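Mitochondrial association factor 1 (Toxoplasma gondii, PDB 6BXT) probably tethers host mitochondria to the parasite's vacuole membrane and binds ADP-ribose in a macrodomain-like fold. Local coordinates at residues T47-T52 with D165-T170; G51-F56 with K142-T147; T170-G175 with G222-R227; I214-L219 with L254-E259. All coordinates share one frame; numbering follows the deposited sequence.

Contact 1: residues T47-T52 with D165-T170; sequences TVDAGT and DVMLYT. With APR (adenosine-5-diphosphoribose), chain D.
Tyr169 and Asp49 both turn CG to the far side of the backbone N (chi1 -177° and -170°), which lays the two side chains alongside each other on the same face of the sheet. The carboxylate comes in obliquely to the ring, with OD2 of Asp49 3.6 Å from CD2 of Tyr169 and the two planes 67° apart. Gly51 has no side chain and slides under the ring as a CH-pi donor, its CA 3.7 Å from the Tyr169 centroid and displaced toward the rim on the CZ side. Just beyond, the Thr52 N-H makes a nearly straight bond to the phenol oxygen, with Thr52 N and Tyr169 OH 2.9 Å apart. That oxygen is also bonded to Phe56 O, which fixes the end of the ring between two points of one loop.

Strands 45-51 and 166-171 are parallel neighbours at the centre of a macrodomain-like alpha/beta sheet. Their ladder includes Leu168 N to Thr47 O at 2.8 Å and Thr170 N to Asp49 O at 3.0 Å. On the other face, Val48 reaches Leu168 with CG2 and Thr170 with CG1, the latter 3.6 Å from Thr170 CG2, beneath Ile193 and Val197 of helix 179-201. Thr170 OG1 is bonded to Ala146 O. Further along the chain, the Ala50 methyl CB lies 3.2 Å from O1B of the ADP-ribose diphosphate.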
# COMPACT_ATOMS: atom_id res chain seq x y z
N THR A 47 0.78 2.36 6.24
CA THR A 47 0.05 3.00 5.15
C THR A 47 0.58 2.52 3.80
O THR A 47 1.78 2.30 3.64
CB THR A 47 0.17 4.54 5.22
OG1 THR A 47 -0.36 5.00 6.48
CG2 THR A 47 -0.60 5.20 4.09
N VAL A 48 -0.33 2.37 2.84
CA VAL A 48 0.01 1.83 1.54
C VAL A 48 0.22 2.93 0.50
O VAL A 48 -0.69 3.69 0.20
CB VAL A 48 -1.09 0.87 1.04
CG1 VAL A 48 -0.73 0.29 -0.32
CG2 VAL A 48 -1.33 -0.24 2.05
N ASP A 49 1.43 2.98 -0.05
CA ASP A 49 1.76 3.94 -1.08
C ASP A 49 1.20 3.50 -2.43
O ASP A 49 1.49 2.40 -2.91
CB ASP A 49 3.28 4.11 -1.18
CG ASP A 49 3.69 5.27 -2.06
OD1 ASP A 49 2.87 5.75 -2.86
OD2 ASP A 49 4.86 5.70 -1.96
N ALA A 50 0.38 4.35 -3.03
CA ALA A 50 -0.13 4.10 -4.37
C ALA A 50 1.00 4.31 -5.37
O ALA A 50 1.13 5.38 -5.96
CB ALA A 50 -1.30 5.01 -4.68
N GLY A 51 1.80 3.26 -5.56
CA GLY A 51 3.01 3.35 -6.36
C GLY A 51 2.79 3.44 -7.85
O GLY A 51 1.66 3.43 -8.33
N THR A 52 3.90 3.52 -8.59
CA THR A 52 3.87 3.65 -10.04
C THR A 52 4.63 2.50 -10.70
O THR A 52 5.22 1.66 -10.02
CB THR A 52 4.48 4.99 -10.49
OG1 THR A 52 4.59 5.01 -11.92
CG2 THR A 52 5.86 5.19 -9.87
N ASP A 165 6.66 3.48 11.73
CA ASP A 165 7.90 3.03 11.11
C ASP A 165 7.70 1.92 10.06
O ASP A 165 8.66 1.23 9.71
CB ASP A 165 8.87 2.54 12.18
CG ASP A 165 8.40 1.27 12.87
OD1 ASP A 165 7.20 0.95 12.78
OD2 ASP A 165 9.24 0.60 13.51
N VAL A 166 6.48 1.75 9.58
CA VAL A 166 6.22 0.79 8.50
C VAL A 166 5.37 1.43 7.40
O VAL A 166 4.42 2.16 7.68
CB VAL A 166 5.49 -0.48 9.01
CG1 VAL A 166 5.41 -1.53 7.89
CG2 VAL A 166 6.20 -1.06 10.22
N MET A 167 5.74 1.14 6.16
CA MET A 167 4.97 1.57 5.00
C MET A 167 4.84 0.42 4.01
O MET A 167 5.56 -0.58 4.10
CB MET A 167 5.64 2.77 4.33
CG MET A 167 7.01 2.48 3.72
SD MET A 167 7.57 3.76 2.58
CE MET A 167 6.37 3.62 1.26
N LEU A 168 3.92 0.57 3.06
CA LEU A 168 3.80 -0.36 1.95
C LEU A 168 3.80 0.41 0.64
O LEU A 168 3.50 1.60 0.60
CB LEU A 168 2.53 -1.20 2.08
CG LEU A 168 2.50 -2.17 3.26
CD1 LEU A 168 1.42 -1.77 4.25
CD2 LEU A 168 2.28 -3.59 2.76
N TYR A 169 4.12 -0.30 -0.44
CA TYR A 169 4.19 0.28 -1.77
C TYR A 169 3.63 -0.73 -2.75
O TYR A 169 4.07 -1.88 -2.78
CB TYR A 169 5.63 0.65 -2.12
CG TYR A 169 5.83 1.33 -3.46
CD1 TYR A 169 5.76 0.61 -4.65
CD2 TYR A 169 6.12 2.68 -3.54
CE1 TYR A 169 5.95 1.22 -5.87
CE2 TYR A 169 6.32 3.31 -4.76
CZ TYR A 169 6.23 2.57 -5.92
OH TYR A 169 6.43 3.18 -7.14
N THR A 170 2.65 -0.31 -3.55
CA THR A 170 2.04 -1.19 -4.52
C THR A 170 1.74 -0.44 -5.81
O THR A 170 1.63 0.79 -5.81
CB THR A 170 0.73 -1.82 -3.98
OG1 THR A 170 0.26 -2.82 -4.89
CG2 THR A 170 -0.35 -0.75 -3.79
N1 APR D . -2.84 12.34 -0.14
C2 APR D . -3.73 11.37 0.14
N3 APR D . -4.52 10.85 -0.84
C4 APR D . -4.42 11.31 -2.12
C5 APR D . -3.53 12.29 -2.41
C6 APR D . -2.73 12.81 -1.41
N6 APR D . -1.72 13.81 -1.36
N7 APR D . -3.63 12.57 -3.74
C8 APR D . -4.58 11.76 -4.27
N9 APR D . -5.09 10.97 -3.27
C1' APR D . -6.07 10.01 -3.36
C2' APR D . -6.76 9.96 -4.51
O2' APR D . -8.08 10.59 -4.32
C3' APR D . -6.94 8.47 -4.82
O3' APR D . -8.12 8.03 -4.39
O4' APR D . -5.36 8.54 -3.13
C4' APR D . -5.74 7.73 -4.06
C5' APR D . -4.59 7.48 -5.00
O5' APR D . -4.04 8.73 -5.44
PA APR D . -3.05 8.71 -6.65
O1A APR D . -1.69 8.20 -6.19
O2A APR D . -2.90 10.06 -7.23
O3A APR D . -3.66 7.71 -7.75
PB APR D . -2.94 6.44 -8.36
O1B APR D . -3.04 5.25 -7.40
O2B APR D . -3.64 6.10 -9.67
O5D APR D . -1.42 6.77 -8.66
C5D APR D . -1.18 7.36 -9.91
O4D APR D . 0.08 9.01 -8.87
O1D APR D . 1.02 8.66 -6.66
C1D APR D . 1.40 8.81 -7.97
O2D APR D . 3.49 8.09 -8.68
C2D APR D . 2.05 7.73 -8.40
O3D APR D . 2.26 7.47 -10.72
C3D APR D . 1.39 7.29 -9.67
C4D APR D . 0.13 8.21 -9.87

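Contact 2: residues G51-F56 with K142-T147; sequences GTYGLF and KNVGAT. With APR (adenosine-5-diphosphoribose), chain D.
A single backbone oxygen, Tyr53 O, takes two side-chain nitrogens from the facing loop. Asn143 ND2 donates to Tyr53 O at 3.2 Å, lying in the carbonyl plane, while Lys142 NZ adds a weak bond to the same oxygen at 3.4 Å. The lysine chain, extended from CG to CE, bends at its last torsion (chi4 -67°), bringing NZ near CB and O of Tyr53. The meeting is between two beta turns: a type I turn from Thr52 to Leu55, in the loop that follows strand 45-51 beside the distal ribose, and a type II turn from Asn143 to Ala146 leading into strand 147-152. The Tyr53 ring presents its edge to segment 142-147, with CD1 3.3 Å from Lys142 O, just before the turn, and CE1 near Val144 CG2 within it; the same ring stacks with Phe224. The Leu55 and Asn143 side chains cross at about a right angle, and Leu55 CD1 packs 3.5 Å from Asn143 ND2.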
# COMPACT_ATOMS: atom_id res chain seq x y z
N GLY A 51 1.80 3.26 -5.56
CA GLY A 51 3.01 3.35 -6.36
C GLY A 51 2.79 3.44 -7.85
O GLY A 51 1.66 3.43 -8.33
N THR A 52 3.90 3.52 -8.59
CA THR A 52 3.87 3.65 -10.04
C THR A 52 4.63 2.50 -10.70
O THR A 52 5.22 1.66 -10.02
CB THR A 52 4.48 4.99 -10.49
OG1 THR A 52 4.59 5.01 -11.92
CG2 THR A 52 5.86 5.19 -9.87
N TYR A 53 4.61 2.48 -12.02
CA TYR A 53 5.25 1.41 -12.77
C TYR A 53 6.77 1.46 -12.62
O TYR A 53 7.45 0.44 -12.68
CB TYR A 53 4.87 1.49 -14.25
CG TYR A 53 3.40 1.74 -14.49
CD1 TYR A 53 2.45 0.81 -14.11
CD2 TYR A 53 2.96 2.92 -15.09
CE1 TYR A 53 1.10 1.03 -14.32
CE2 TYR A 53 1.62 3.15 -15.31
CZ TYR A 53 0.69 2.21 -14.92
OH TYR A 53 -0.65 2.44 -15.13
N GLY A 54 7.29 2.67 -12.41
CA GLY A 54 8.72 2.86 -12.24
C GLY A 54 9.24 2.37 -10.90
O GLY A 54 10.45 2.32 -10.68
N LEU A 55 8.32 2.01 -10.00
CA LEU A 55 8.67 1.44 -8.70
C LEU A 55 9.55 2.37 -7.86
O LEU A 55 10.32 1.91 -7.02
CB LEU A 55 9.38 0.09 -8.87
CG LEU A 55 8.61 -1.00 -9.63
CD1 LEU A 55 9.51 -2.21 -9.85
CD2 LEU A 55 7.35 -1.40 -8.88
N PHE A 56 9.43 3.68 -8.09
CA PHE A 56 10.16 4.68 -7.31
C PHE A 56 9.21 5.46 -6.41
O PHE A 56 8.03 5.59 -6.71
CB PHE A 56 10.93 5.63 -8.23
CG PHE A 56 10.05 6.41 -9.17
CD1 PHE A 56 9.44 7.59 -8.76
CD2 PHE A 56 9.85 5.98 -10.47
CE1 PHE A 56 8.63 8.30 -9.62
CE2 PHE A 56 9.05 6.69 -11.34
CZ PHE A 56 8.43 7.86 -10.91
N LYS A 142 2.97 -2.18 -16.39
CA LYS A 142 3.89 -3.22 -15.92
C LYS A 142 4.06 -3.19 -14.40
O LYS A 142 3.83 -2.17 -13.76
CB LYS A 142 5.25 -3.09 -16.61
CG LYS A 142 6.09 -1.89 -16.18
CD LYS A 142 7.42 -1.88 -16.93
CE LYS A 142 8.52 -1.17 -16.16
NZ LYS A 142 8.28 0.29 -16.02
N ASN A 143 4.47 -4.34 -13.86
CA ASN A 143 4.73 -4.49 -12.43
C ASN A 143 3.50 -4.24 -11.55
O ASN A 143 3.63 -4.00 -10.35
CB ASN A 143 5.86 -3.55 -12.00
CG ASN A 143 7.12 -3.75 -12.81
OD1 ASN A 143 7.36 -4.83 -13.35
ND2 ASN A 143 7.94 -2.71 -12.90
N VAL A 144 2.32 -4.30 -12.16
CA VAL A 144 1.08 -4.17 -11.40
C VAL A 144 0.92 -5.38 -10.49
O VAL A 144 1.27 -6.50 -10.86
CB VAL A 144 -0.15 -4.06 -12.33
CG1 VAL A 144 -1.44 -3.96 -11.52
CG2 VAL A 144 -0.01 -2.86 -13.25
N GLY A 145 0.40 -5.15 -9.28
CA GLY A 145 0.21 -6.22 -8.32
C GLY A 145 1.40 -6.39 -7.40
O GLY A 145 1.27 -6.94 -6.30
N ALA A 146 2.56 -5.92 -7.84
CA ALA A 146 3.77 -5.97 -7.03
C ALA A 146 3.55 -5.23 -5.72
O ALA A 146 2.86 -4.20 -5.70
CB ALA A 146 4.95 -5.38 -7.78
N THR A 147 4.11 -5.75 -4.64
CA THR A 147 3.94 -5.14 -3.32
C THR A 147 5.23 -5.22 -2.51
O THR A 147 5.95 -6.22 -2.56
CB THR A 147 2.81 -5.82 -2.54
OG1 THR A 147 1.58 -5.70 -3.28
CG2 THR A 147 2.63 -5.17 -1.18
N1 APR D . -2.84 12.34 -0.14
C2 APR D . -3.73 11.37 0.14
N3 APR D . -4.52 10.85 -0.84
C4 APR D . -4.42 11.31 -2.12
C5 APR D . -3.53 12.29 -2.41
C6 APR D . -2.73 12.81 -1.41
N6 APR D . -1.72 13.81 -1.36
N7 APR D . -3.63 12.57 -3.74
C8 APR D . -4.58 11.76 -4.27
N9 APR D . -5.09 10.97 -3.27
C1' APR D . -6.07 10.01 -3.36
C2' APR D . -6.76 9.96 -4.51
O2' APR D . -8.08 10.59 -4.32
C3' APR D . -6.94 8.47 -4.82
O3' APR D . -8.12 8.03 -4.39
O4' APR D . -5.36 8.54 -3.13
C4' APR D . -5.74 7.73 -4.06
C5' APR D . -4.59 7.48 -5.00
O5' APR D . -4.04 8.73 -5.44
PA APR D . -3.05 8.71 -6.65
O1A APR D . -1.69 8.20 -6.19
O2A APR D . -2.90 10.06 -7.23
O3A APR D . -3.66 7.71 -7.75
PB APR D . -2.94 6.44 -8.36
O1B APR D . -3.04 5.25 -7.40
O2B APR D . -3.64 6.10 -9.67
O5D APR D . -1.42 6.77 -8.66
C5D APR D . -1.18 7.36 -9.91
O4D APR D . 0.08 9.01 -8.87
O1D APR D . 1.02 8.66 -6.66
C1D APR D . 1.40 8.81 -7.97
O2D APR D . 3.49 8.09 -8.68
C2D APR D . 2.05 7.73 -8.40
O3D APR D . 2.26 7.47 -10.72
C3D APR D . 1.39 7.29 -9.67
C4D APR D . 0.13 8.21 -9.87

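Contact 3: residues T170-G175 with G222-R227; sequences TVAPFG and GHFRGR. With APR (adenosine-5-diphosphoribose), chain D.
Phe224 packs against Ala172 and Phe174 where the end of strand 166-171 meets the glycine-containing loop before helix 230-248, a loop that cradles the diphosphate as in macrodomains.

The polar contacts are mostly made by the backbone. Gly175 N donates to Phe224 O at 2.6 Å, and beside this bond Gly175 CA makes a CA-H...O contact with Arg225 O. The Phe224 N-H points roughly at right angles to its own carbonyl and donates to O2B of ADP-ribose (Phe224 N to O2B 2.9 Å), so one residue joins the neighbouring segment through its carbonyl and a phosphate through its N-H. His223 adds a weak bond from ND1 to O2A at 3.1 Å, the phosphate oxygen lying near the plane of the imidazole.

The apolar contacts centre on the two phenylalanines. Phe174 carries CG opposite its backbone N (chi1 -164°), which brings the ring back to the loop: its CD1 lies 4.0 Å from Phe224 CD1, and CZ reaches Gly226 CA. Ala172 packs its CB on Phe224 CD2; its carbonyl, a polar neighbour, meets the ring obliquely, with Ala172 O 3.3 Å from the same CD2. The Phe224 ring turns its edge to Val171 CG1. Over one face of Phe224, displaced toward the rim, lies C5D of the ligand, 3.6 Å from CD1 of that ring.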
# COMPACT_ATOMS: atom_id res chain seq x y z
N THR A 170 2.65 -0.31 -3.55
CA THR A 170 2.04 -1.19 -4.52
C THR A 170 1.74 -0.44 -5.81
O THR A 170 1.63 0.79 -5.81
CB THR A 170 0.73 -1.82 -3.98
OG1 THR A 170 0.26 -2.82 -4.89
CG2 THR A 170 -0.35 -0.75 -3.79
N VAL A 171 1.63 -1.18 -6.91
CA VAL A 171 1.33 -0.60 -8.21
C VAL A 171 -0.05 -1.07 -8.66
O VAL A 171 -0.27 -2.27 -8.85
CB VAL A 171 2.38 -0.98 -9.27
CG1 VAL A 171 2.18 -0.16 -10.53
CG2 VAL A 171 3.78 -0.77 -8.72
N ALA A 172 -0.97 -0.13 -8.82
CA ALA A 172 -2.35 -0.46 -9.16
C ALA A 172 -2.54 -0.52 -10.68
O ALA A 172 -1.78 0.10 -11.42
CB ALA A 172 -3.30 0.55 -8.55
N PRO A 173 -3.55 -1.26 -11.14
CA PRO A 173 -3.84 -1.35 -12.58
C PRO A 173 -4.40 -0.06 -13.15
O PRO A 173 -5.16 0.63 -12.48
CB PRO A 173 -4.87 -2.48 -12.66
CG PRO A 173 -5.52 -2.50 -11.32
CD PRO A 173 -4.45 -2.13 -10.35
N PHE A 174 -4.01 0.26 -14.38
CA PHE A 174 -4.55 1.43 -15.07
C PHE A 174 -6.03 1.18 -15.40
O PHE A 174 -6.42 0.07 -15.73
CB PHE A 174 -3.76 1.72 -16.35
CG PHE A 174 -3.99 3.09 -16.91
CD1 PHE A 174 -3.51 4.21 -16.25
CD2 PHE A 174 -4.68 3.25 -18.10
CE1 PHE A 174 -3.72 5.47 -16.77
CE2 PHE A 174 -4.90 4.51 -18.62
CZ PHE A 174 -4.42 5.63 -17.96
N GLY A 175 -6.84 2.23 -15.29
CA GLY A 175 -8.28 2.11 -15.42
C GLY A 175 -8.75 1.65 -16.79
O GLY A 175 -9.82 1.06 -16.92
N GLY A 222 -6.86 7.70 -8.78
CA GLY A 222 -6.28 9.01 -9.03
C GLY A 222 -5.89 9.18 -10.48
O GLY A 222 -6.76 9.31 -11.35
N HIS A 223 -4.59 9.19 -10.76
CA HIS A 223 -4.09 9.37 -12.12
C HIS A 223 -4.19 8.09 -12.96
O HIS A 223 -4.12 8.16 -14.19
CB HIS A 223 -2.64 9.86 -12.10
CG HIS A 223 -2.43 11.15 -11.38
ND1 HIS A 223 -2.21 11.22 -10.01
CD2 HIS A 223 -2.40 12.43 -11.83
CE1 HIS A 223 -2.06 12.49 -9.66
NE2 HIS A 223 -2.17 13.24 -10.74
N PHE A 224 -4.35 6.94 -12.31
CA PHE A 224 -4.52 5.67 -13.02
C PHE A 224 -5.98 5.40 -13.38
O PHE A 224 -6.31 4.30 -13.84
CB PHE A 224 -3.99 4.48 -12.20
CG PHE A 224 -2.48 4.38 -12.14
CD1 PHE A 224 -1.67 5.28 -12.82
CD2 PHE A 224 -1.88 3.36 -11.43
CE1 PHE A 224 -0.29 5.17 -12.77
CE2 PHE A 224 -0.51 3.24 -11.38
CZ PHE A 224 0.29 4.15 -12.05
N ARG A 225 -6.85 6.38 -13.18
CA ARG A 225 -8.27 6.18 -13.45
C ARG A 225 -8.55 6.15 -14.95
O ARG A 225 -9.35 5.34 -15.42
CB ARG A 225 -9.11 7.28 -12.81
CG ARG A 225 -10.58 6.92 -12.70
CD ARG A 225 -11.48 8.14 -12.66
NE ARG A 225 -11.14 9.03 -11.56
CZ ARG A 225 -11.88 10.07 -11.18
NH1 ARG A 225 -11.50 10.83 -10.17
NH2 ARG A 225 -13.02 10.34 -11.81
N GLY A 226 -7.89 7.03 -15.70
CA GLY A 226 -8.14 7.14 -17.12
C GLY A 226 -9.59 7.47 -17.41
O GLY A 226 -10.12 8.47 -16.93
N ARG A 227 -10.23 6.61 -18.20
CA ARG A 227 -11.64 6.79 -18.56
C ARG A 227 -12.57 5.95 -17.68
O ARG A 227 -13.79 5.98 -17.87
CB ARG A 227 -11.85 6.42 -20.04
CG ARG A 227 -11.43 7.51 -21.01
CD ARG A 227 -11.55 7.06 -22.45
NE ARG A 227 -10.32 6.42 -22.94
CZ ARG A 227 -10.10 5.11 -22.99
NH1 ARG A 227 -8.94 4.65 -23.45
NH2 ARG A 227 -11.03 4.25 -22.59
N1 APR D . -2.84 12.34 -0.14
C2 APR D . -3.73 11.37 0.14
N3 APR D . -4.52 10.85 -0.84
C4 APR D . -4.42 11.31 -2.12
C5 APR D . -3.53 12.29 -2.41
C6 APR D . -2.73 12.81 -1.41
N6 APR D . -1.72 13.81 -1.36
N7 APR D . -3.63 12.57 -3.74
C8 APR D . -4.58 11.76 -4.27
N9 APR D . -5.09 10.97 -3.27
C1' APR D . -6.07 10.01 -3.36
C2' APR D . -6.76 9.96 -4.51
O2' APR D . -8.08 10.59 -4.32
C3' APR D . -6.94 8.47 -4.82
O3' APR D . -8.12 8.03 -4.39
O4' APR D . -5.36 8.54 -3.13
C4' APR D . -5.74 7.73 -4.06
C5' APR D . -4.59 7.48 -5.00
O5' APR D . -4.04 8.73 -5.44
PA APR D . -3.05 8.71 -6.65
O1A APR D . -1.69 8.20 -6.19
O2A APR D . -2.90 10.06 -7.23
O3A APR D . -3.66 7.71 -7.75
PB APR D . -2.94 6.44 -8.36
O1B APR D . -3.04 5.25 -7.40
O2B APR D . -3.64 6.10 -9.67
O5D APR D . -1.42 6.77 -8.66
C5D APR D . -1.18 7.36 -9.91
O4D APR D . 0.08 9.01 -8.87
O1D APR D . 1.02 8.66 -6.66
C1D APR D . 1.40 8.81 -7.97
O2D APR D . 3.49 8.09 -8.68
C2D APR D . 2.05 7.73 -8.40
O3D APR D . 2.26 7.47 -10.72
C3D APR D . 1.39 7.29 -9.67
C4D APR D . 0.13 8.21 -9.87

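Contact 4: residues I214-L219 with L254-E259; sequences IRLPLL and LQFMYE. With APR (adenosine-5-diphosphoribose), chain D.
Arg215 grips Gln255 side-on: NE and NH2 both donate to the one amide oxygen, OE1, at 3.0 and 2.9 Å, with the guanidinium and amide planes turned 38° apart. NE lies beyond OE1, almost in line with the C=O bond, whereas NH2 uses a lone pair. The remaining nitrogen, NH1, is salt-bridged to Asp38, so both sides of this buried charge are held. Nearer the backbone, the stem of Arg215 crosses Met257 at about a right angle, CG to CG 3.5 Å, and Met257 bends at chi3 (65°) to put CE 3.7 Å from C2 of the adenine. On the opposite face of the sheet, Leu216 lies alongside Phe256 and sets CD1 over its ring, 4.3 Å from the centroid, while the same methyl touches Leu254 CD2. The two parallel strands belong to a beta-alpha-beta unit: helix 230-248 connects them and covers Leu254 and Phe256, helix 263-271 packs on Phe256, and strand 45-51 flanks strand 213-216.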
# COMPACT_ATOMS: atom_id res chain seq x y z
N ILE A 214 -3.89 -1.37 8.50
CA ILE A 214 -3.42 -0.99 7.16
C ILE A 214 -4.25 0.16 6.60
O ILE A 214 -5.45 0.03 6.40
CB ILE A 214 -3.50 -2.18 6.18
CG1 ILE A 214 -2.76 -3.39 6.75
CG2 ILE A 214 -2.90 -1.79 4.83
CD1 ILE A 214 -2.93 -4.65 5.93
N ARG A 215 -3.58 1.28 6.35
CA ARG A 215 -4.24 2.45 5.79
C ARG A 215 -4.15 2.43 4.26
O ARG A 215 -3.08 2.65 3.69
CB ARG A 215 -3.61 3.74 6.34
CG ARG A 215 -4.41 5.00 6.03
CD ARG A 215 -4.13 6.10 7.04
NE ARG A 215 -4.42 5.68 8.41
CZ ARG A 215 -4.40 6.48 9.46
NH1 ARG A 215 -4.11 7.77 9.33
NH2 ARG A 215 -4.68 6.00 10.67
N LEU A 216 -5.28 2.16 3.62
CA LEU A 216 -5.34 2.03 2.16
C LEU A 216 -6.00 3.24 1.51
O LEU A 216 -7.07 3.66 1.94
CB LEU A 216 -6.12 0.78 1.76
CG LEU A 216 -5.63 -0.56 2.31
CD1 LEU A 216 -6.81 -1.42 2.70
CD2 LEU A 216 -4.78 -1.25 1.26
N PRO A 217 -5.37 3.81 0.48
CA PRO A 217 -6.13 4.72 -0.38
C PRO A 217 -7.01 3.91 -1.32
O PRO A 217 -6.89 2.68 -1.33
CB PRO A 217 -5.05 5.48 -1.14
CG PRO A 217 -3.92 4.52 -1.22
CD PRO A 217 -3.95 3.74 0.07
N LEU A 218 -7.87 4.56 -2.09
CA LEU A 218 -8.61 3.86 -3.13
C LEU A 218 -7.69 3.68 -4.33
O LEU A 218 -7.58 4.58 -5.16
CB LEU A 218 -9.88 4.62 -3.52
CG LEU A 218 -10.80 3.90 -4.50
CD1 LEU A 218 -11.43 2.67 -3.87
CD2 LEU A 218 -11.88 4.85 -5.00
N LEU A 219 -7.03 2.53 -4.41
CA LEU A 219 -6.04 2.27 -5.45
C LEU A 219 -6.61 2.48 -6.85
O LEU A 219 -7.73 2.08 -7.15
CB LEU A 219 -5.49 0.84 -5.33
CG LEU A 219 -4.39 0.51 -4.29
CD1 LEU A 219 -3.43 1.67 -4.06
CD2 LEU A 219 -5.00 0.04 -2.97
N LEU A 254 -8.41 -3.05 8.57
CA LEU A 254 -8.35 -2.29 7.33
C LEU A 254 -8.90 -0.89 7.54
O LEU A 254 -9.95 -0.71 8.14
CB LEU A 254 -9.14 -3.00 6.22
CG LEU A 254 -8.64 -4.37 5.77
CD1 LEU A 254 -9.54 -4.92 4.66
CD2 LEU A 254 -7.19 -4.32 5.30
N GLN A 255 -8.16 0.10 7.04
CA GLN A 255 -8.58 1.49 7.08
C GLN A 255 -8.56 2.07 5.67
O GLN A 255 -7.56 1.96 4.97
CB GLN A 255 -7.67 2.31 7.99
CG GLN A 255 -7.67 1.88 9.44
CD GLN A 255 -6.68 2.65 10.27
OE1 GLN A 255 -6.07 3.61 9.80
NE2 GLN A 255 -6.49 2.23 11.52
N PHE A 256 -9.67 2.67 5.26
CA PHE A 256 -9.77 3.28 3.94
C PHE A 256 -9.77 4.80 4.03
O PHE A 256 -10.65 5.41 4.65
CB PHE A 256 -11.03 2.79 3.23
CG PHE A 256 -10.90 1.39 2.70
CD1 PHE A 256 -10.23 1.14 1.52
CD2 PHE A 256 -11.45 0.32 3.40
CE1 PHE A 256 -10.10 -0.14 1.03
CE2 PHE A 256 -11.33 -0.96 2.92
CZ PHE A 256 -10.65 -1.20 1.73
N MET A 257 -8.77 5.41 3.41
CA MET A 257 -8.62 6.85 3.40
C MET A 257 -9.76 7.51 2.65
O MET A 257 -10.51 6.85 1.93
CB MET A 257 -7.28 7.24 2.77
CG MET A 257 -6.07 6.66 3.47
SD MET A 257 -4.55 6.97 2.56
CE MET A 257 -4.44 8.75 2.66
N TYR A 258 -9.89 8.83 2.82
CA TYR A 258 -11.02 9.57 2.27
C TYR A 258 -10.76 10.11 0.87
O TYR A 258 -9.68 10.63 0.57
CB TYR A 258 -11.38 10.74 3.18
CG TYR A 258 -12.37 11.70 2.56
CD1 TYR A 258 -13.73 11.48 2.66
CD2 TYR A 258 -11.93 12.82 1.87
CE1 TYR A 258 -14.64 12.35 2.09
CE2 TYR A 258 -12.83 13.70 1.29
CZ TYR A 258 -14.18 13.46 1.41
OH TYR A 258 -15.07 14.34 0.84
N GLU A 259 -11.77 9.99 0.02
CA GLU A 259 -11.82 10.72 -1.24
C GLU A 259 -13.29 11.08 -1.49
O GLU A 259 -14.18 10.36 -1.06
CB GLU A 259 -11.22 9.90 -2.39
CG GLU A 259 -11.76 8.49 -2.53
CD GLU A 259 -13.12 8.44 -3.19
OE1 GLU A 259 -13.45 9.36 -3.97
OE2 GLU A 259 -13.87 7.47 -2.93
N1 APR D . -2.84 12.34 -0.14
C2 APR D . -3.73 11.37 0.14
N3 APR D . -4.52 10.85 -0.84
C4 APR D . -4.42 11.31 -2.12
C5 APR D . -3.53 12.29 -2.41
C6 APR D . -2.73 12.81 -1.41
N6 APR D . -1.72 13.81 -1.36
N7 APR D . -3.63 12.57 -3.74
C8 APR D . -4.58 11.76 -4.27
N9 APR D . -5.09 10.97 -3.27
C1' APR D . -6.07 10.01 -3.36
C2' APR D . -6.76 9.96 -4.51
O2' APR D . -8.08 10.59 -4.32
C3' APR D . -6.94 8.47 -4.82
O3' APR D . -8.12 8.03 -4.39
O4' APR D . -5.36 8.54 -3.13
C4' APR D . -5.74 7.73 -4.06
C5' APR D . -4.59 7.48 -5.00
O5' APR D . -4.04 8.73 -5.44
PA APR D . -3.05 8.71 -6.65
O1A APR D . -1.69 8.20 -6.19
O2A APR D . -2.90 10.06 -7.23
O3A APR D . -3.66 7.71 -7.75
PB APR D . -2.94 6.44 -8.36
O1B APR D . -3.04 5.25 -7.40
O2B APR D . -3.64 6.10 -9.67
O5D APR D . -1.42 6.77 -8.66
C5D APR D . -1.18 7.36 -9.91
O4D APR D . 0.08 9.01 -8.87
O1D APR D . 1.02 8.66 -6.66
C1D APR D . 1.40 8.81 -7.97
O2D APR D . 3.49 8.09 -8.68
C2D APR D . 2.05 7.73 -8.40
O3D APR D . 2.26 7.47 -10.72
C3D APR D . 1.39 7.29 -9.67
C4D APR D . 0.13 8.21 -9.87

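How the contacts relate
All four contacts touch one ADP-ribose, contact 2 through Thr52. Contact 4 lies at its adenosine end, contact 3 at the diphosphate and distal ribose, and contacts 1 and 2 meet at that ribose through Thr52, which they share. Contacts 1 and 4 are sewn together across the sheet, Val48 N bonding to Arg215 O at 2.9 Å. The type II turn of contact 2 is tied to strand 166-171 of contacts 1 and 3 by Gly145 N to Val171 O at 3.0 Å. Contacts 3 and 4 meet more lightly, Ala172 CB packing 3.9 Å from Leu219 CB. Contacts 2 and 4 do not touch: their centres are about 18 Å apart, and the ligand spans between them. Val60 O and Asn63 N add further bonds to it.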